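Long-range contact in bifunctional purine biosynthetic protein ADE5,7 (Cryptococcus neoformans var. grubii serotype A, PDB 7LVO), which catalyses two ATP-dependent steps of de novo purine biosynthesis, its N-terminal half, the part in this structure, joining phosphoribosylamine to glycine: residues A[97-111]-A[123-135]. Residues are numbered along the deposited sequence; the frame is centred on the assembly and turned at random.
Sequences IVEWAQKENIDLVVP and GAFKKVGIPVFGP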
# COMPACT_ATOMS: atom_id res chain seq x y z
N ILE A 97 -6.35 14.46 16.16
CA ILE A 97 -7.33 13.97 15.19
C ILE A 97 -8.41 13.13 15.87
O ILE A 97 -9.56 13.09 15.39
CB ILE A 97 -6.62 13.17 14.08
CG1 ILE A 97 -7.60 12.82 12.96
CG2 ILE A 97 -6.00 11.91 14.64
CD1 ILE A 97 -8.22 14.03 12.28
N VAL A 98 -8.08 12.45 16.97
CA VAL A 98 -9.09 11.66 17.67
C VAL A 98 -10.13 12.56 18.31
O VAL A 98 -11.33 12.29 18.24
CB VAL A 98 -8.41 10.74 18.71
CG1 VAL A 98 -9.46 10.05 19.58
CG2 VAL A 98 -7.54 9.72 18.01
N GLU A 99 -9.68 13.65 18.95
CA GLU A 99 -10.63 14.59 19.54
C GLU A 99 -11.44 15.30 18.46
O GLU A 99 -12.65 15.53 18.64
CB GLU A 99 -9.88 15.61 20.40
CG GLU A 99 -10.78 16.60 21.12
CD GLU A 99 -10.00 17.53 22.03
OE1 GLU A 99 -8.76 17.37 22.13
OE2 GLU A 99 -10.63 18.42 22.64
N TRP A 100 -10.81 15.65 17.34
CA TRP A 100 -11.55 16.24 16.23
C TRP A 100 -12.62 15.27 15.72
O TRP A 100 -13.78 15.64 15.56
CB TRP A 100 -10.58 16.61 15.11
CG TRP A 100 -11.21 17.37 13.99
CD1 TRP A 100 -11.26 18.73 13.85
CD2 TRP A 100 -11.89 16.83 12.85
NE1 TRP A 100 -11.92 19.06 12.70
CE2 TRP A 100 -12.32 17.92 12.06
CE3 TRP A 100 -12.17 15.54 12.41
CZ2 TRP A 100 -13.02 17.75 10.87
CZ3 TRP A 100 -12.87 15.37 11.23
CH2 TRP A 100 -13.28 16.47 10.47
N ALA A 101 -12.23 14.02 15.44
CA ALA A 101 -13.19 13.06 14.93
C ALA A 101 -14.36 12.87 15.89
O ALA A 101 -15.51 12.78 15.46
CB ALA A 101 -12.50 11.72 14.67
N GLN A 102 -14.08 12.83 17.19
CA GLN A 102 -15.14 12.64 18.17
C GLN A 102 -16.15 13.78 18.12
O GLN A 102 -17.36 13.54 18.15
CB GLN A 102 -14.54 12.52 19.57
CG GLN A 102 -15.54 12.14 20.65
CD GLN A 102 -14.89 11.95 22.01
OE1 GLN A 102 -13.70 12.22 22.19
NE2 GLN A 102 -15.67 11.47 22.97
N LYS A 103 -15.67 15.02 18.05
CA LYS A 103 -16.57 16.16 18.00
C LYS A 103 -17.32 16.25 16.68
O LYS A 103 -18.39 16.88 16.63
CB LYS A 103 -15.78 17.46 18.23
CG LYS A 103 -15.10 17.55 19.59
CD LYS A 103 -16.12 17.54 20.73
CE LYS A 103 -15.44 17.77 22.08
NZ LYS A 103 -14.45 16.70 22.40
N GLU A 104 -16.80 15.64 15.61
CA GLU A 104 -17.43 15.69 14.30
C GLU A 104 -18.30 14.48 14.02
O GLU A 104 -18.86 14.37 12.92
CB GLU A 104 -16.36 15.82 13.21
CG GLU A 104 -15.47 17.04 13.36
CD GLU A 104 -16.19 18.33 13.00
OE1 GLU A 104 -17.28 18.27 12.39
OE2 GLU A 104 -15.65 19.42 13.31
N ASN A 105 -18.42 13.55 14.97
CA ASN A 105 -19.25 12.35 14.80
C ASN A 105 -18.83 11.57 13.56
O ASN A 105 -19.66 11.20 12.72
CB ASN A 105 -20.73 12.72 14.75
CG ASN A 105 -21.27 13.17 16.09
OD1 ASN A 105 -21.71 14.31 16.25
ND2 ASN A 105 -21.22 12.28 17.07
N ILE A 106 -17.53 11.31 13.45
CA ILE A 106 -17.02 10.49 12.36
C ILE A 106 -17.46 9.05 12.57
O ILE A 106 -17.32 8.50 13.68
CB ILE A 106 -15.49 10.61 12.27
CG1 ILE A 106 -15.09 12.03 11.90
CG2 ILE A 106 -14.94 9.60 11.25
CD1 ILE A 106 -15.60 12.51 10.55
N ASP A 107 -17.97 8.42 11.52
CA ASP A 107 -18.47 7.06 11.59
C ASP A 107 -17.43 6.02 11.23
O ASP A 107 -17.62 4.84 11.53
CB ASP A 107 -19.68 6.89 10.67
CG ASP A 107 -20.81 7.85 11.01
OD1 ASP A 107 -21.30 7.81 12.16
OD2 ASP A 107 -21.19 8.65 10.13
N LEU A 108 -16.33 6.43 10.58
CA LEU A 108 -15.32 5.47 10.14
C LEU A 108 -14.04 6.21 9.81
O LEU A 108 -14.08 7.29 9.22
CB LEU A 108 -15.80 4.68 8.92
CG LEU A 108 -14.81 3.68 8.32
CD1 LEU A 108 -14.57 2.53 9.27
CD2 LEU A 108 -15.30 3.19 6.96
N VAL A 109 -12.91 5.62 10.19
CA VAL A 109 -11.58 6.15 9.91
C VAL A 109 -10.83 5.12 9.08
O VAL A 109 -10.79 3.94 9.44
CB VAL A 109 -10.81 6.48 11.20
CG1 VAL A 109 -9.42 7.00 10.87
CG2 VAL A 109 -11.57 7.49 12.03
N VAL A 110 -10.25 5.57 7.96
CA VAL A 110 -9.49 4.71 7.07
C VAL A 110 -8.05 5.22 7.01
O VAL A 110 -7.74 6.11 6.20
CB VAL A 110 -10.11 4.65 5.67
CG1 VAL A 110 -9.35 3.68 4.77
CG2 VAL A 110 -11.58 4.28 5.75
N PRO A 111 -7.15 4.72 7.86
CA PRO A 111 -5.74 5.12 7.75
C PRO A 111 -5.11 4.56 6.48
O PRO A 111 -5.26 3.37 6.17
CB PRO A 111 -5.09 4.54 9.01
CG PRO A 111 -6.25 4.26 9.95
CD PRO A 111 -7.40 3.89 9.05
N GLY A 123 -6.17 1.66 18.09
CA GLY A 123 -6.50 1.69 19.50
C GLY A 123 -6.93 3.05 19.98
O GLY A 123 -7.81 3.15 20.85
N ALA A 124 -6.34 4.11 19.42
CA ALA A 124 -6.72 5.46 19.82
C ALA A 124 -8.19 5.74 19.50
O ALA A 124 -8.93 6.28 20.33
CB ALA A 124 -5.81 6.48 19.13
N PHE A 125 -8.62 5.39 18.29
CA PHE A 125 -10.02 5.61 17.92
C PHE A 125 -10.94 4.61 18.62
O PHE A 125 -12.11 4.91 18.87
CB PHE A 125 -10.19 5.53 16.41
CG PHE A 125 -9.74 6.77 15.68
CD1 PHE A 125 -10.54 7.90 15.65
CD2 PHE A 125 -8.52 6.80 15.03
CE1 PHE A 125 -10.12 9.04 14.99
CE2 PHE A 125 -8.10 7.93 14.36
CZ PHE A 125 -8.90 9.05 14.34
N LYS A 126 -10.42 3.42 18.93
CA LYS A 126 -11.23 2.43 19.64
C LYS A 126 -11.66 2.95 21.00
O LYS A 126 -12.78 2.67 21.46
CB LYS A 126 -10.45 1.13 19.79
CG LYS A 126 -11.25 -0.02 20.43
CD LYS A 126 -10.44 -1.29 20.48
CE LYS A 126 -11.26 -2.46 21.02
NZ LYS A 126 -11.69 -2.25 22.43
N LYS A 127 -10.80 3.73 21.66
CA LYS A 127 -11.10 4.25 22.99
C LYS A 127 -12.22 5.28 22.97
O LYS A 127 -12.75 5.61 24.04
CB LYS A 127 -9.85 4.87 23.61
CG LYS A 127 -8.74 3.87 23.87
CD LYS A 127 -7.46 4.56 24.31
CE LYS A 127 -6.34 3.55 24.54
NZ LYS A 127 -5.06 4.21 24.94
N VAL A 128 -12.61 5.78 21.80
CA VAL A 128 -13.72 6.72 21.66
C VAL A 128 -14.86 6.11 20.86
O VAL A 128 -15.80 6.83 20.49
CB VAL A 128 -13.26 8.04 21.03
CG1 VAL A 128 -12.34 8.79 22.00
CG2 VAL A 128 -12.55 7.79 19.70
N GLY A 129 -14.82 4.82 20.58
CA GLY A 129 -15.91 4.16 19.89
C GLY A 129 -16.06 4.51 18.44
O GLY A 129 -17.16 4.38 17.90
N ILE A 130 -15.00 4.97 17.79
CA ILE A 130 -15.01 5.26 16.35
C ILE A 130 -14.33 4.09 15.65
O ILE A 130 -13.12 3.87 15.86
CB ILE A 130 -14.31 6.58 16.05
CG1 ILE A 130 -15.04 7.75 16.72
CG2 ILE A 130 -14.21 6.81 14.53
CD1 ILE A 130 -14.33 9.08 16.59
N PRO A 131 -15.04 3.32 14.82
CA PRO A 131 -14.41 2.15 14.19
C PRO A 131 -13.36 2.55 13.16
O PRO A 131 -13.42 3.62 12.56
CB PRO A 131 -15.59 1.43 13.53
CG PRO A 131 -16.60 2.50 13.28
CD PRO A 131 -16.45 3.48 14.42
N VAL A 132 -12.41 1.64 12.96
CA VAL A 132 -11.28 1.87 12.07
C VAL A 132 -11.18 0.71 11.08
O VAL A 132 -11.15 -0.46 11.49
CB VAL A 132 -9.96 2.01 12.86
CG1 VAL A 132 -8.77 1.99 11.89
CG2 VAL A 132 -9.98 3.28 13.69
N PHE A 133 -11.12 1.03 9.80
CA PHE A 133 -10.79 0.05 8.77
C PHE A 133 -9.27 -0.09 8.76
O PHE A 133 -8.56 0.66 8.09
CB PHE A 133 -11.31 0.45 7.41
CG PHE A 133 -10.93 -0.51 6.31
CD1 PHE A 133 -11.64 -1.69 6.12
CD2 PHE A 133 -9.85 -0.26 5.49
CE1 PHE A 133 -11.29 -2.57 5.12
CE2 PHE A 133 -9.49 -1.13 4.49
CZ PHE A 133 -10.21 -2.29 4.30
N GLY A 134 -8.77 -1.05 9.53
CA GLY A 134 -7.36 -1.28 9.67
C GLY A 134 -7.06 -2.17 10.85
O GLY A 134 -7.92 -2.43 11.69
N PRO A 135 -5.82 -2.65 10.94
CA PRO A 135 -5.48 -3.62 11.98
C PRO A 135 -5.30 -2.95 13.34
O PRO A 135 -4.96 -1.77 13.45
CB PRO A 135 -4.16 -4.22 11.48
CG PRO A 135 -3.54 -3.12 10.69
CD PRO A 135 -4.70 -2.43 10.01
O HOH W 1 -6.28 0.99 6.53
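With CG opposite the carbonyl carbon (chi1 -78°), the ring of Phe125 lies between Val98 and Val109; in both valines CG1 is anti to the backbone N (chi1 172° and 178°), leaving CG2 anti to the carbonyl carbon and facing the ring. CG2 of Val98 sits over the ring centre, 3.9 Å from the Phe125 centroid and almost on its normal; CG2 of Val109 covers the opposite face nearer the rim, 3.8 Å from that centroid. Both are CH-pi contacts, and valine's branch supplies a second methyl: CG1 of Val109 lies by CE2 of the same ring, that of Val98 on Val128 CG2, near Gln102. Ala101 meets the edge in the ring plane, CB 3.6 Å from Phe125 CE1, its single methyl letting the ring close on helix 95-104. Ile130, extended beyond CG1, reaches further: CD1 packs on Ala101 CB while CG2 touches Val109 CG2 at 3.7 Å.

Strand 108-111 edges the parallel sheet of the GAR synthetase N domain, pairing with strand 38-44. Helices 95-104 and 121-126 pack together here, and the chain leaving the second runs parallel to the strand. A Schellman motif with Gly129, which readily adopts positive phi, makes this return: Ile130 N bonds to Phe125 O and Gly129 N to Lys126 O. Phe125 O also takes Val128 N, from the other face of its plane. A single bridge at Val109 and Val132 joins the backbones, Val109 N giving to Pro131 O (3.1 Å) and Phe133 N to Val109 O (3.0 Å). Pro131 has no N-H for Asp107 O, against which its ring lies, consistent with the pairing being a single bridge. One water donates to Pro111 O and Phe133 O, and Leu108 and Phe133 turn to Leu358 of helix 354-362.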